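Local coordinates for nitronate monooxygenase family protein (PDB 4QIT), which uses FMN and molecular oxygen to oxidatively denitrify alkyl nitronates, with the toxin propionate 3-nitronate as its presumed physiological substrate, at residues Q182-G187 against S282-P287; V276-R281 against D310-L315. The protein carries 1 engineered substitution. One frame throughout, in Å; residues are numbered along the deposited sequence.

Interaction 1: Q182-G187 against S282-P287; sequences QGIEAG and SARGLP. With FMN (flavin mononucleotide), chain C.
R284 reaches from strand 283-285 into the loop 182-187 and meets its backbone carbonyls. The I184 carbonyl takes two bonds from the guanidinium: NH2 to I184 O at 2.8 Å and a weak one from NE. NH2 arrives above the carbonyl plane, 39° out of it. NE also makes a weak bond to A186 O, which lies at the guanidinium edge. A stem extended as far as CD and then bent at chi3 (-60°) turns NE and NH2 to these acceptors, while NH1 bonds T272 OG1.

Beside these bonds are van der Waals contacts: I184 CG1 meets the guanidinium edge, 3.6 Å from R284 NH2, and R284 CD lies 3.3 Å from A186 O. The loop makes a type I turn, G183 to A186, closed by A186 N to G183 O.

The same loop also holds FMN. Q182 NE2 bonds O3' of the ribityl chain at 3.1 Å, with the N-H nearly straight on (163°), and G187 N bonds O5' at 3.3 Å.

The loop leaves the C-terminal end of TIM-barrel strand 178-182 and runs into strand 188-189, the antiparallel neighbour of strand 283-285, while L274 of strand 273-275 packs on I184 and R284.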
loop_
_atom_site.group_PDB
_atom_site.type_symbol
_atom_site.label_atom_id
_atom_site.label_comp_id
_atom_site.label_asym_id
_atom_site.label_seq_id
_atom_site.Cartn_x
_atom_site.Cartn_y
_atom_site.Cartn_z
ATOM N N GLN A 182 -10.339 -0.325 -4.156
ATOM C CA GLN A 182 -9.893 -0.341 -2.769
ATOM C C GLN A 182 -8.398 -0.600 -2.667
ATOM O O GLN A 182 -7.925 -1.719 -2.932
ATOM C CB GLN A 182 -10.652 -1.397 -1.971
ATOM C CG GLN A 182 -10.381 -1.310 -0.486
ATOM C CD GLN A 182 -10.737 -2.594 0.255
ATOM O OE1 GLN A 182 -10.251 -3.664 -0.095
ATOM N NE2 GLN A 182 -11.571 -2.486 1.293
ATOM N N GLY A 183 -7.665 0.423 -2.242
ATOM C CA GLY A 183 -6.228 0.313 -2.055
ATOM C C GLY A 183 -5.890 -0.351 -0.730
ATOM O O GLY A 183 -6.748 -0.488 0.164
ATOM N N ILE A 184 -4.615 -0.731 -0.589
ATOM C CA ILE A 184 -4.133 -1.398 0.614
ATOM C C ILE A 184 -4.345 -0.530 1.863
ATOM O O ILE A 184 -4.494 -1.053 2.965
ATOM C CB ILE A 184 -2.640 -1.841 0.470
ATOM C CG1 ILE A 184 -2.273 -2.933 1.492
ATOM C CG2 ILE A 184 -1.711 -0.661 0.621
ATOM C CD1 ILE A 184 -3.127 -4.167 1.435
ATOM N N GLU A 185 -4.410 0.785 1.667
ATOM C CA GLU A 185 -4.637 1.735 2.761
ATOM C C GLU A 185 -5.955 1.525 3.486
ATOM O O GLU A 185 -6.101 1.926 4.647
ATOM C CB GLU A 185 -4.656 3.165 2.213
ATOM C CG GLU A 185 -3.300 3.770 1.892
ATOM C CD GLU A 185 -2.836 3.577 0.460
ATOM O OE1 GLU A 185 -3.160 2.545 -0.177
ATOM O OE2 GLU A 185 -2.109 4.467 -0.034
ATOM N N ALA A 186 -6.935 0.952 2.790
ATOM C CA ALA A 186 -8.309 0.948 3.292
ATOM C C ALA A 186 -8.469 0.245 4.614
ATOM O O ALA A 186 -7.812 -0.770 4.886
ATOM C CB ALA A 186 -9.249 0.337 2.277
ATOM N N GLY A 187 -9.375 0.774 5.427
ATOM C CA GLY A 187 -9.770 0.111 6.652
ATOM C C GLY A 187 -10.789 -0.993 6.428
ATOM O O GLY A 187 -11.464 -1.048 5.397
ATOM N N SER A 282 -8.902 -11.247 5.552
ATOM C CA SER A 282 -7.975 -10.151 5.822
ATOM C C SER A 282 -8.709 -8.815 5.977
ATOM O O SER A 282 -9.540 -8.442 5.134
ATOM C CB SER A 282 -6.977 -10.033 4.674
ATOM O OG SER A 282 -5.945 -9.112 4.991
ATOM N N ALA A 283 -8.392 -8.102 7.058
ATOM C CA ALA A 283 -9.053 -6.841 7.391
ATOM C C ALA A 283 -8.105 -5.955 8.172
ATOM O O ALA A 283 -7.268 -6.454 8.923
ATOM C CB ALA A 283 -10.316 -7.103 8.185
ATOM N N ARG A 284 -8.225 -4.642 7.975
ATOM C CA ARG A 284 -7.314 -3.681 8.570
ATOM C C ARG A 284 -7.924 -2.923 9.745
ATOM O O ARG A 284 -8.991 -2.320 9.622
ATOM C CB ARG A 284 -6.839 -2.672 7.524
ATOM C CG ARG A 284 -5.875 -1.626 8.124
ATOM C CD ARG A 284 -5.392 -0.579 7.100
ATOM N NE ARG A 284 -4.689 -1.209 5.983
ATOM C CZ ARG A 284 -3.471 -1.735 6.052
ATOM N NH1 ARG A 284 -2.777 -1.713 7.191
ATOM N NH2 ARG A 284 -2.958 -2.310 4.969
ATOM N N GLY A 285 -7.228 -2.919 10.873
ATOM C CA GLY A 285 -7.684 -2.120 11.996
ATOM C C GLY A 285 -6.583 -1.826 12.982
ATOM O O GLY A 285 -5.406 -2.060 12.707
ATOM N N LEU A 286 -6.975 -1.304 14.139
ATOM C CA LEU A 286 -6.029 -0.974 15.206
ATOM C C LEU A 286 -5.716 -2.259 15.974
ATOM O O LEU A 286 -6.600 -2.837 16.612
ATOM C CB LEU A 286 -6.648 0.082 16.138
ATOM C CG LEU A 286 -7.202 1.330 15.443
ATOM C CD1 LEU A 286 -7.923 2.263 16.408
ATOM C CD2 LEU A 286 -6.100 2.094 14.748
ATOM N N PRO A 287 -4.467 -2.733 15.899
ATOM C CA PRO A 287 -4.146 -4.070 16.419
ATOM C C PRO A 287 -4.362 -4.212 17.925
ATOM O O PRO A 287 -4.102 -3.300 18.723
ATOM C CB PRO A 287 -2.664 -4.262 16.049
ATOM C CG PRO A 287 -2.159 -2.887 15.743
ATOM C CD PRO A 287 -3.314 -2.094 15.232
HETATM N N1 FMN C . -16.782 -2.191 3.031
HETATM C C2 FMN C . -17.886 -2.961 2.688
HETATM O O2 FMN C . -18.054 -3.271 1.516
HETATM N N3 FMN C . -18.808 -3.358 3.631
HETATM C C4 FMN C . -18.605 -3.003 4.947
HETATM O O4 FMN C . -19.392 -3.345 5.826
HETATM C C4A FMN C . -17.500 -2.246 5.295
HETATM N N5 FMN C . -17.328 -1.916 6.613
HETATM C C5A FMN C . -16.259 -1.147 7.004
HETATM C C6 FMN C . -16.135 -0.826 8.349
HETATM C C7 FMN C . -15.086 -0.046 8.790
HETATM C C7M FMN C . -15.034 0.278 10.256
HETATM C C8 FMN C . -14.127 0.400 7.880
HETATM C C8M FMN C . -12.969 1.232 8.350
HETATM C C9 FMN C . -14.253 0.068 6.526
HETATM C C9A FMN C . -15.327 -0.708 6.074
HETATM N N10 FMN C . -15.486 -1.050 4.730
HETATM C C10 FMN C . -16.576 -1.829 4.346
HETATM C "C1'" FMN C . -14.469 -0.612 3.707
HETATM C "C2'" FMN C . -14.838 0.688 3.013
HETATM O "O2'" FMN C . -15.853 0.442 2.074
HETATM C "C3'" FMN C . -13.644 1.268 2.266
HETATM O "O3'" FMN C . -12.971 0.290 1.502
HETATM C "C4'" FMN C . -12.673 1.799 3.296
HETATM O "O4'" FMN C . -13.391 2.354 4.382
HETATM C "C5'" FMN C . -11.838 2.894 2.655
HETATM O "O5'" FMN C . -10.741 3.044 3.504
HETATM P P FMN C . -10.621 4.277 4.502
HETATM O O1P FMN C . -11.474 5.413 4.003
HETATM O O2P FMN C . -9.165 4.616 4.589
HETATM O O3P FMN C . -11.156 3.776 5.802
#

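Interaction 2: V276-R281 against D310-L315; sequences VTMSGR and DATKAL
T312, on helix 307-320, presents its hydroxyl to the backbone of the loop 276-281. OG1 donates to M278 O across 2.6 Å, a short bond in which the donor stands 27° off the carbonyl plane. The methyl of the same residue takes the apolar share: with CG2 anti to the backbone N and OG1 beside that N (chi1 -65°), the two branches divide the work, and CG2 lies 3.6 Å from M278 SD. The CA-CB bond of M278 points away from the helix, yet bends at chi2 and chi3 bring its sulfur back to T312, so that the two side chains cross at about a right angle.

A water adds a second link, donating both to T277 O at 2.9 Å and to T312 OG1 at 2.8 Å. The T312 hydroxyl gives its proton to one loop carbonyl and is tied through the water to the carbonyl just before it; OG1 also has a weak bond to V308 O, one turn back in its own helix.

The loop joins two antiparallel strands, 273-275 and 283-285, and contains an ST turn in which R281 N donates to S279 OG at 3.1 Å. Overlapping that turn, G280 N bonds V276 O at 2.9 Å, and this bond spans M278.

Further out, T277 OG1 bonds M290 O and T275 OG1, which fasten the start of the loop, and R281 NH1 bonds V192 O at its end. M278 also packs on F291 and on Y309 and Q316 of the helix, and its side chain lies near the bound nitroethane. On the helix, A311, A314 and L315 pack against helix 86-101, while D310 OD2 bonds K112 N.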
loop_
_atom_site.group_PDB
_atom_site.type_symbol
_atom_site.label_atom_id
_atom_site.label_comp_id
_atom_site.label_asym_id
_atom_site.label_seq_id
_atom_site.Cartn_x
_atom_site.Cartn_y
_atom_site.Cartn_z
ATOM N N VAL A 276 -6.166 -11.800 9.750
ATOM C CA VAL A 276 -7.173 -12.764 9.317
ATOM C C VAL A 276 -7.808 -13.488 10.499
ATOM O O VAL A 276 -8.785 -14.209 10.324
ATOM C CB VAL A 276 -6.609 -13.837 8.356
ATOM C CG1 VAL A 276 -6.026 -13.186 7.121
ATOM C CG2 VAL A 276 -5.588 -14.736 9.071
ATOM N N THR A 277 -7.266 -13.292 11.698
ATOM C CA THR A 277 -7.726 -14.067 12.858
ATOM C C THR A 277 -8.986 -13.498 13.520
ATOM O O THR A 277 -9.660 -14.190 14.290
ATOM C CB THR A 277 -6.605 -14.261 13.897
ATOM O OG1 THR A 277 -5.984 -13.001 14.176
ATOM C CG2 THR A 277 -5.553 -15.235 13.361
ATOM N N MET A 278 -9.305 -12.246 13.223
ATOM C CA MET A 278 -10.535 -11.632 13.713
ATOM C C MET A 278 -11.781 -12.225 13.050
ATOM O O MET A 278 -12.745 -12.588 13.727
ATOM C CB MET A 278 -10.490 -10.111 13.483
ATOM C CG MET A 278 -11.698 -9.339 14.022
ATOM S SD MET A 278 -11.556 -8.844 15.749
ATOM C CE MET A 278 -10.226 -7.645 15.629
ATOM N N SER A 279 -11.771 -12.334 11.726
ATOM C CA SER A 279 -12.999 -12.665 11.017
ATOM C C SER A 279 -12.868 -13.850 10.080
ATOM O O SER A 279 -13.873 -14.373 9.607
ATOM C CB SER A 279 -13.454 -11.464 10.201
ATOM O OG SER A 279 -12.588 -11.290 9.090
ATOM N N GLY A 280 -11.631 -14.238 9.773
ATOM C CA GLY A 280 -11.369 -15.273 8.790
ATOM C C GLY A 280 -11.051 -14.718 7.409
ATOM O O GLY A 280 -10.735 -15.474 6.487
ATOM N N ARG A 281 -11.135 -13.397 7.269
ATOM C CA ARG A 281 -10.782 -12.710 6.021
ATOM C C ARG A 281 -9.914 -11.514 6.374
ATOM O O ARG A 281 -10.165 -10.828 7.371
ATOM C CB ARG A 281 -12.031 -12.224 5.275
ATOM C CG ARG A 281 -12.323 -12.972 3.968
ATOM C CD ARG A 281 -13.545 -12.374 3.283
ATOM N NE ARG A 281 -13.770 -12.901 1.935
ATOM C CZ ARG A 281 -13.161 -12.450 0.842
ATOM N NH1 ARG A 281 -12.260 -11.485 0.935
ATOM N NH2 ARG A 281 -13.442 -12.981 -0.348
ATOM N N ASP A 310 -17.902 -15.339 13.924
ATOM C CA ASP A 310 -18.882 -15.758 14.921
ATOM C C ASP A 310 -18.175 -16.117 16.233
ATOM O O ASP A 310 -18.637 -15.746 17.314
ATOM C CB ASP A 310 -19.692 -16.940 14.384
ATOM C CG ASP A 310 -20.919 -17.245 15.228
ATOM O OD1 ASP A 310 -21.541 -16.300 15.758
ATOM O OD2 ASP A 310 -21.267 -18.441 15.366
ATOM N N ALA A 311 -17.044 -16.810 16.136
ATOM C CA ALA A 311 -16.274 -17.157 17.326
ATOM C C ALA A 311 -15.729 -15.892 17.997
ATOM O O ALA A 311 -15.822 -15.720 19.216
ATOM C CB ALA A 311 -15.133 -18.130 16.974
ATOM N N THR A 312 -15.176 -14.999 17.191
ATOM C CA THR A 312 -14.611 -13.760 17.703
ATOM C C THR A 312 -15.679 -12.902 18.375
ATOM O O THR A 312 -15.428 -12.325 19.442
ATOM C CB THR A 312 -13.921 -12.985 16.574
ATOM O OG1 THR A 312 -12.803 -13.750 16.102
ATOM C CG2 THR A 312 -13.431 -11.614 17.041
ATOM N N LYS A 313 -16.862 -12.817 17.767
ATOM C CA LYS A 313 -17.957 -12.048 18.369
ATOM C C LYS A 313 -18.335 -12.580 19.750
ATOM O O LYS A 313 -18.578 -11.807 20.683
ATOM C CB LYS A 313 -19.171 -11.999 17.443
ATOM C CG LYS A 313 -19.017 -11.010 16.315
ATOM C CD LYS A 313 -20.289 -10.953 15.473
ATOM C CE LYS A 313 -20.598 -9.543 15.017
ATOM N NZ LYS A 313 -22.061 -9.388 14.739
ATOM N N ALA A 314 -18.349 -13.900 19.895
ATOM C CA ALA A 314 -18.588 -14.498 21.200
ATOM C C ALA A 314 -17.527 -14.080 22.221
ATOM O O ALA A 314 -17.852 -13.768 23.363
ATOM C CB ALA A 314 -18.649 -16.013 21.087
ATOM N N LEU A 315 -16.260 -14.060 21.809
ATOM C CA LEU A 315 -15.187 -13.655 22.710
ATOM C C LEU A 315 -15.290 -12.168 23.045
ATOM O O LEU A 315 -15.099 -11.771 24.187
ATOM C CB LEU A 315 -13.821 -14.011 22.105
ATOM C CG LEU A 315 -12.601 -13.654 22.951
ATOM C CD1 LEU A 315 -12.686 -14.263 24.357
ATOM C CD2 LEU A 315 -11.320 -14.089 22.249
HETATM O O HOH W 1 -11.073 -15.997 16.057
#

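Both contacts are buried, but the centre of interaction 1 lies about 10 Å from the centre of the chain, that of interaction 2 about 16 Å. They share the small antiparallel sheet: strand 283-285 supplies R284 to interaction 1, and the loop leading into it supplies interaction 2, the two touching where S282 packs on V276. In each, a side chain donates to a loop carbonyl. Interaction 1 uses a guanidinium shared by two loop carbonyls across the contact, in a loop that also touches the cofactor and the second subunit; interaction 2 uses one neutral hydroxyl, a water and a thioether, with no other chain touching it, and joins the sheet's loop to helix 307-320.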